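Local coordinates for uncharacterized protein (Pseudomonas syringae pv. tomato, PDB 3K4I) that is of unknown function but has the fold of the aldolase/RraA family and assembles from three copies of its chain, at residues S46-T59 with T164-S176. Sequence-based numbering, arbitrary orientation.
Sequences SQVPGTRCVGIAFT and TIQPGDLMVCDGS
Two antiparallel strands of the buried central sheet, 53-59 and 170-174, pair around Cys53-Cys173 and Gly55-Met171, both hydrogen-bonded pairs. Gly55 O receives Met171 N at 2.8 Å, almost straight (169°), and Cys53 N reaches Cys173 O at 2.9 Å. The pairing then runs into the type II turn 166-169: Ala57 N donates to Asp169 O at 2.8 Å, and Ala57 O takes Gly168 N in its carbonyl plane, on a lone pair. Gly168 suits the turn because its phi of 103° would jam a side chain against the preceding carbonyl; Ile56 CG2 presses on Gly168 CA at a tight 3.3 Å. Asp169 fastens the turn from within, OD2 accepting Gln166 N from above the carboxylate plane, while OD1 binds Gln183 N.

Small and flexible side chains fill the face shared by Cys53, Met171 and Cys173. With CG anti to its carbonyl carbon (chi1 -59°), the selenomethionine Met171 rests CG on Ala57 CB (3.8 Å). Cys53 SG and Cys173 SG sit 4.0 Å apart without a disulfide; Val86 and Val88 of strand 85-90 continue this core. On the other face Val54 and Val172 stand side by side, Val54 CG1 also meeting Leu170 CD1. At the far end a water joins Arg52 NE, in the guanidinium plane, to Asp174 OD2; Arg52 NH2 bonds Cys20 O, and Asp174 OD1 accepts Thr25 OG1 and, in an Asx turn, Ser176 N. Beside it, Gly175 N bonds Asp126 of a second subunit, so this antiparallel pair links the aldolase/RraA core sheet to the trimer interface.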
ATOM      1  N   SER C  46       5.911  -4.773   3.410  1.00  5.87           N
ATOM      2  CA  SER C  46       6.126  -3.925   4.562  1.00  6.32           C
ATOM      3  C   SER C  46       4.883  -3.046   4.849  1.00  7.09           C
ATOM      4  O   SER C  46       4.393  -2.323   3.968  1.00  7.76           O
ATOM      5  CB  SER C  46       7.358  -3.051   4.339  1.00  7.32           C
ATOM      6  OG  SER C  46       7.467  -2.159   5.426  1.00  7.48           O
ATOM      7  N   GLN C  47       4.400  -3.121   6.098  1.00  6.13           N
ATOM      8  CA  GLN C  47       3.255  -2.324   6.545  1.00  6.76           C
ATOM      9  C   GLN C  47       3.629  -1.098   7.361  1.00  6.74           C
ATOM     10  O   GLN C  47       2.779  -0.265   7.667  1.00  6.40           O
ATOM     11  CB  GLN C  47       2.264  -3.193   7.337  1.00  7.92           C
ATOM     12  CG  GLN C  47       1.664  -4.370   6.534  1.00  7.45           C
ATOM     13  CD  GLN C  47       0.884  -3.941   5.302  1.00  8.54           C
ATOM     14  OE1 GLN C  47       0.303  -2.842   5.253  1.00  8.26           O
ATOM     15  NE2 GLN C  47       0.888  -4.785   4.287  1.00  6.96           N
ATOM     16  N   VAL C  48       4.897  -0.990   7.760  1.00  6.31           N
ATOM     17  CA  VAL C  48       5.299   0.150   8.565  1.00  6.43           C
ATOM     18  C   VAL C  48       6.460   0.810   7.846  1.00  6.48           C
ATOM     19  O   VAL C  48       7.549   0.253   7.800  1.00  7.87           O
ATOM     20  CB  VAL C  48       5.696  -0.247  10.018  1.00  6.16           C
ATOM     21  CG1 VAL C  48       6.160   0.999  10.805  1.00  9.21           C
ATOM     22  CG2 VAL C  48       4.510  -0.894  10.743  1.00  8.71           C
ATOM     23  N   PRO C  49       6.243   2.015   7.302  1.00  6.92           N
ATOM     24  CA  PRO C  49       7.330   2.668   6.568  1.00  7.49           C
ATOM     25  C   PRO C  49       8.637   2.855   7.378  1.00  7.60           C
ATOM     26  O   PRO C  49       8.599   3.158   8.573  1.00  7.07           O
ATOM     27  CB  PRO C  49       6.715   4.015   6.157  1.00  8.02           C
ATOM     28  CG  PRO C  49       5.219   3.669   5.978  1.00 10.97           C
ATOM     29  CD  PRO C  49       4.937   2.681   7.087  1.00  7.24           C
ATOM     30  N   GLY C  50       9.760   2.587   6.730  1.00  7.52           N
ATOM     31  CA  GLY C  50      11.077   2.781   7.349  1.00  8.49           C
ATOM     32  C   GLY C  50      11.569   1.699   8.291  1.00  7.88           C
ATOM     33  O   GLY C  50      12.597   1.882   8.985  1.00  8.03           O
ATOM     34  N   THR C  51      10.848   0.586   8.353  1.00  6.45           N
ATOM     35  CA  THR C  51      11.259  -0.516   9.232  1.00  5.67           C
ATOM     36  C   THR C  51      11.974  -1.639   8.473  1.00  6.29           C
ATOM     37  O   THR C  51      11.878  -1.755   7.237  1.00  7.40           O
ATOM     38  CB  THR C  51      10.073  -1.111  10.013  1.00  6.03           C
ATOM     39  OG1 THR C  51       9.042  -1.547   9.093  1.00  7.43           O
ATOM     40  CG2 THR C  51       9.533  -0.070  11.025  1.00  9.84           C
ATOM     41  N   ARG C  52      12.693  -2.450   9.229  1.00  6.59           N
ATOM     42  CA  ARG C  52      13.358  -3.641   8.706  1.00  7.48           C
ATOM     43  C   ARG C  52      13.618  -4.583   9.867  1.00  6.40           C
ATOM     44  O   ARG C  52      13.559  -4.180  11.018  1.00  6.24           O
ATOM     45  CB  ARG C  52      14.667  -3.267   7.972  1.00  9.01           C
ATOM     46  CG  ARG C  52      15.731  -2.625   8.864  1.00 15.04           C
ATOM     47  CD  ARG C  52      16.941  -2.164   8.036  1.00 11.80           C
ATOM     48  NE  ARG C  52      17.592  -3.232   7.272  1.00 16.16           N
ATOM     49  CZ  ARG C  52      18.370  -4.178   7.794  1.00 14.11           C
ATOM     50  NH1 ARG C  52      18.611  -4.209   9.096  1.00 17.13           N
ATOM     51  NH2 ARG C  52      18.911  -5.107   7.012  1.00 17.54           N
ATOM     52  N   CYS C  53      13.847  -5.845   9.572  1.00  5.41           N
ATOM     53  CA  CYS C  53      14.259  -6.782  10.621  1.00  5.43           C
ATOM     54  C   CYS C  53      15.113  -7.877  10.074  1.00  7.37           C
ATOM     55  O   CYS C  53      14.981  -8.286   8.896  1.00  6.92           O
ATOM     56  CB  CYS C  53      13.064  -7.396  11.397  1.00  4.46           C
ATOM     57  SG  CYS C  53      11.870  -8.250  10.331  1.00  8.83           S
ATOM     58  N   VAL C  54      15.943  -8.384  10.982  1.00  7.73           N
ATOM     59  CA  VAL C  54      16.766  -9.556  10.772  1.00  7.35           C
ATOM     60  C   VAL C  54      16.592 -10.467  11.968  1.00  7.89           C
ATOM     61  O   VAL C  54      16.702 -10.037  13.124  1.00  9.50           O
ATOM     62  CB  VAL C  54      18.269  -9.165  10.670  1.00  7.87           C
ATOM     63  CG1 VAL C  54      19.093 -10.394  10.386  1.00  8.51           C
ATOM     64  CG2 VAL C  54      18.444  -8.131   9.569  1.00  8.38           C
ATOM     65  N   GLY C  55      16.317 -11.740  11.721  1.00  7.19           N
ATOM     66  CA  GLY C  55      16.259 -12.675  12.867  1.00  6.60           C
ATOM     67  C   GLY C  55      15.946 -14.087  12.417  1.00  6.98           C
ATOM     68  O   GLY C  55      15.901 -14.379  11.209  1.00  8.48           O
ATOM     69  N   ILE C  56      15.753 -14.964  13.394  1.00  5.54           N
ATOM     70  CA  ILE C  56      15.601 -16.388  13.147  1.00  6.04           C
ATOM     71  C   ILE C  56      14.131 -16.719  13.085  1.00  6.10           C
ATOM     72  O   ILE C  56      13.394 -16.353  13.985  1.00  7.44           O
ATOM     73  CB  ILE C  56      16.252 -17.163  14.323  1.00  7.14           C
ATOM     74  CG1 ILE C  56      17.713 -16.726  14.482  1.00  9.07           C
ATOM     75  CG2 ILE C  56      16.088 -18.652  14.140  1.00  8.94           C
ATOM     76  CD1 ILE C  56      18.620 -16.938  13.206  1.00  8.47           C
ATOM     77  N   ALA C  57      13.718 -17.434  12.042  1.00  6.26           N
ATOM     78  CA  ALA C  57      12.317 -17.760  11.858  1.00  5.94           C
ATOM     79  C   ALA C  57      11.807 -18.624  13.002  1.00  4.82           C
ATOM     80  O   ALA C  57      12.409 -19.653  13.312  1.00  6.14           O
ATOM     81  CB  ALA C  57      12.115 -18.505  10.526  1.00  7.87           C
ATOM     82  N   PHE C  58      10.672 -18.224  13.579  1.00  2.35           N
ATOM     83  CA  PHE C  58       9.908 -19.042  14.475  1.00  2.37           C
ATOM     84  C   PHE C  58       8.564 -19.154  13.757  1.00  2.80           C
ATOM     85  O   PHE C  58       7.912 -18.125  13.525  1.00  3.87           O
ATOM     86  CB  PHE C  58       9.713 -18.326  15.814  1.00  4.79           C
ATOM     87  CG  PHE C  58       8.855 -19.082  16.778  1.00  6.17           C
ATOM     88  CD1 PHE C  58       9.457 -19.827  17.796  1.00  6.47           C
ATOM     89  CD2 PHE C  58       7.455 -19.105  16.641  1.00  6.18           C
ATOM     90  CE1 PHE C  58       8.708 -20.546  18.701  1.00  6.93           C
ATOM     91  CE2 PHE C  58       6.668 -19.852  17.538  1.00  6.30           C
ATOM     92  CZ  PHE C  58       7.308 -20.560  18.589  1.00  5.82           C
ATOM     93  N   THR C  59       8.220 -20.366  13.355  1.00  3.35           N
ATOM     94  CA  THR C  59       7.088 -20.576  12.441  1.00  4.93           C
ATOM     95  C   THR C  59       5.779 -20.856  13.167  1.00  5.48           C
ATOM     96  O   THR C  59       5.745 -21.502  14.228  1.00  5.31           O
ATOM     97  CB  THR C  59       7.377 -21.712  11.452  1.00  5.08           C
ATOM     98  OG1 THR C  59       7.766 -22.898  12.164  1.00  6.74           O
ATOM     99  CG2 THR C  59       8.505 -21.336  10.498  1.00  8.28           C
ATOM    100  N   THR C 164       9.717 -22.738   1.079  1.00  8.08           N
ATOM    101  CA  THR C 164       9.731 -23.416   2.346  1.00  7.86           C
ATOM    102  C   THR C 164      10.472 -22.552   3.376  1.00  9.07           C
ATOM    103  O   THR C 164      11.532 -22.011   3.059  1.00  9.87           O
ATOM    104  CB  THR C 164      10.419 -24.788   2.196  1.00  8.59           C
ATOM    105  OG1 THR C 164       9.533 -25.663   1.481  1.00 17.76           O
ATOM    106  CG2 THR C 164      10.760 -25.394   3.577  1.00 17.88           C
ATOM    107  N   ILE C 165       9.880 -22.411   4.565  1.00  7.67           N
ATOM    108  CA  ILE C 165      10.507 -21.746   5.731  1.00  7.53           C
ATOM    109  C   ILE C 165      10.578 -22.812   6.817  1.00  7.56           C
ATOM    110  O   ILE C 165       9.552 -23.394   7.237  1.00  7.68           O
ATOM    111  CB  ILE C 165       9.713 -20.522   6.283  1.00  8.15           C
ATOM    112  CG1 ILE C 165       9.497 -19.444   5.204  1.00 13.70           C
ATOM    113  CG2 ILE C 165      10.438 -19.916   7.466  1.00 13.05           C
ATOM    114  CD1 ILE C 165       8.129 -19.509   4.536  1.00 10.87           C
ATOM    115  N   GLN C 166      11.801 -23.118   7.226  1.00  8.87           N
ATOM    116  CA  GLN C 166      12.044 -24.000   8.352  1.00  8.28           C
ATOM    117  C   GLN C 166      12.342 -23.151   9.590  1.00  7.73           C
ATOM    118  O   GLN C 166      12.993 -22.106   9.484  1.00  6.90           O
ATOM    119  CB  GLN C 166      13.276 -24.867   8.069  1.00  9.40           C
ATOM    120  CG  GLN C 166      13.122 -25.895   6.961  1.00 17.73           C
ATOM    121  CD  GLN C 166      12.344 -27.108   7.403  1.00 12.08           C
ATOM    122  OE1 GLN C 166      11.881 -27.188   8.538  1.00 18.19           O
ATOM    123  NE2 GLN C 166      12.177 -28.070   6.491  1.00 18.91           N
ATOM    124  N   PRO C 167      11.856 -23.603  10.763  1.00  7.40           N
ATOM    125  CA  PRO C 167      12.273 -22.977  12.022  1.00  6.62           C
ATOM    126  C   PRO C 167      13.793 -22.872  12.035  1.00  6.95           C
ATOM    127  O   PRO C 167      14.504 -23.873  11.817  1.00  7.72           O
ATOM    128  CB  PRO C 167      11.829 -23.974  13.091  1.00  7.20           C
ATOM    129  CG  PRO C 167      10.756 -24.832  12.415  1.00 11.05           C
ATOM    130  CD  PRO C 167      11.111 -24.864  10.964  1.00  7.32           C
ATOM    131  N   GLY C 168      14.281 -21.672  12.308  1.00  6.79           N
ATOM    132  CA  GLY C 168      15.742 -21.461  12.381  1.00  6.53           C
ATOM    133  C   GLY C 168      16.318 -20.784  11.144  1.00  6.37           C
ATOM    134  O   GLY C 168      17.477 -20.353  11.132  1.00  8.12           O
ATOM    135  N   ASP C 169      15.512 -20.677  10.090  1.00  5.46           N
ATOM    136  CA  ASP C 169      15.970 -19.991   8.868  1.00  5.36           C
ATOM    137  C   ASP C 169      16.246 -18.493   9.138  1.00  4.56           C
ATOM    138  O   ASP C 169      15.680 -17.881  10.043  1.00  5.28           O
ATOM    139  CB  ASP C 169      14.964 -20.158   7.725  1.00  6.86           C
ATOM    140  CG  ASP C 169      15.049 -21.535   7.041  1.00  5.57           C
ATOM    141  OD1 ASP C 169      15.981 -22.335   7.273  1.00  7.05           O
ATOM    142  OD2 ASP C 169      14.163 -21.798   6.191  1.00  7.66           O
ATOM    143  N   LEU C 170      17.116 -17.912   8.342  1.00  5.00           N
ATOM    144  CA  LEU C 170      17.421 -16.507   8.496  1.00  5.94           C
ATOM    145  C   LEU C 170      16.406 -15.645   7.726  1.00  5.15           C
ATOM    146  O   LEU C 170      16.295 -15.768   6.506  1.00  5.83           O
ATOM    147  CB  LEU C 170      18.850 -16.272   8.003  1.00  8.06           C
ATOM    148  CG  LEU C 170      19.277 -14.805   7.868  1.00 13.95           C
ATOM    149  CD1 LEU C 170      19.294 -14.127   9.229  1.00 10.28           C
ATOM    150  CD2 LEU C 170      20.650 -14.745   7.189  1.00 10.18           C
HETATM  151  N   MSE C 171      15.720 -14.741   8.428  1.00  5.05           N
HETATM  152  CA  MSE C 171      14.681 -13.872   7.797  1.00  7.67           C
HETATM  153  C   MSE C 171      15.213 -12.463   7.742  1.00  7.61           C
HETATM  154  O   MSE C 171      15.692 -11.922   8.784  1.00  8.72           O
HETATM  155  CB  MSE C 171      13.400 -13.833   8.645  1.00  9.25           C
HETATM  156  CG  MSE C 171      12.736 -15.168   8.874  1.00 10.65           C
HETATM  157 SE   MSE C 171      12.175 -16.050   7.196  1.00 13.50          SE
HETATM  158  CE  MSE C 171      10.974 -14.688   6.452  1.00  9.87           C
ATOM    159  N   VAL C 172      15.148 -11.851   6.561  1.00  6.76           N
ATOM    160  CA  VAL C 172      15.561 -10.443   6.414  1.00  7.85           C
ATOM    161  C   VAL C 172      14.450  -9.757   5.634  1.00  7.88           C
ATOM    162  O   VAL C 172      13.992 -10.277   4.584  1.00  7.15           O
ATOM    163  CB  VAL C 172      16.903 -10.263   5.710  1.00  8.27           C
ATOM    164  CG1 VAL C 172      17.269  -8.730   5.660  1.00  7.49           C
ATOM    165  CG2 VAL C 172      18.020 -11.068   6.444  1.00  8.47           C
ATOM    166  N   CYS C 173      13.949  -8.667   6.214  1.00  6.70           N
ATOM    167  CA  CYS C 173      12.803  -7.964   5.652  1.00  5.83           C
ATOM    168  C   CYS C 173      13.051  -6.479   5.686  1.00  5.68           C
ATOM    169  O   CYS C 173      13.585  -5.978   6.673  1.00  5.23           O
ATOM    170  CB  CYS C 173      11.548  -8.249   6.489  1.00  4.02           C
ATOM    171  SG  CYS C 173      11.238  -9.993   6.777  1.00 11.19           S
ATOM    172  N   ASP C 174      12.630  -5.790   4.623  1.00  6.60           N
ATOM    173  CA  ASP C 174      12.695  -4.330   4.550  1.00  7.09           C
ATOM    174  C   ASP C 174      11.594  -3.777   3.649  1.00  6.95           C
ATOM    175  O   ASP C 174      10.587  -4.469   3.388  1.00  5.95           O
ATOM    176  CB  ASP C 174      14.110  -3.860   4.117  1.00  8.08           C
ATOM    177  CG  ASP C 174      14.543  -4.385   2.735  1.00  7.20           C
ATOM    178  OD1 ASP C 174      13.704  -4.796   1.893  1.00  8.60           O
ATOM    179  OD2 ASP C 174      15.762  -4.371   2.475  1.00  8.85           O
ATOM    180  N   GLY C 175      11.755  -2.542   3.183  1.00  6.30           N
ATOM    181  CA  GLY C 175      10.722  -1.922   2.324  1.00  7.27           C
ATOM    182  C   GLY C 175      10.392  -2.691   1.052  1.00  7.89           C
ATOM    183  O   GLY C 175       9.264  -2.580   0.518  1.00  9.21           O
ATOM    184  N   SER C 176      11.347  -3.489   0.571  1.00  8.22           N
ATOM    185  CA  SER C 176      11.132  -4.270  -0.646  1.00  9.42           C
ATOM    186  C   SER C 176      10.445  -5.629  -0.404  1.00  9.92           C
ATOM    187  O   SER C 176      10.108  -6.333  -1.360  1.00 10.79           O
ATOM    188  CB  SER C 176      12.469  -4.440  -1.388  1.00  8.94           C
ATOM    189  OG  SER C 176      13.022  -3.161  -1.695  1.00 10.49           O
TER
HETATM  190  O   HOH W   1       7.004  -4.129   0.826  1.00  8.48           O
HETATM  191  O   HOH W   2      17.448  -3.178   4.139  1.00 21.27           O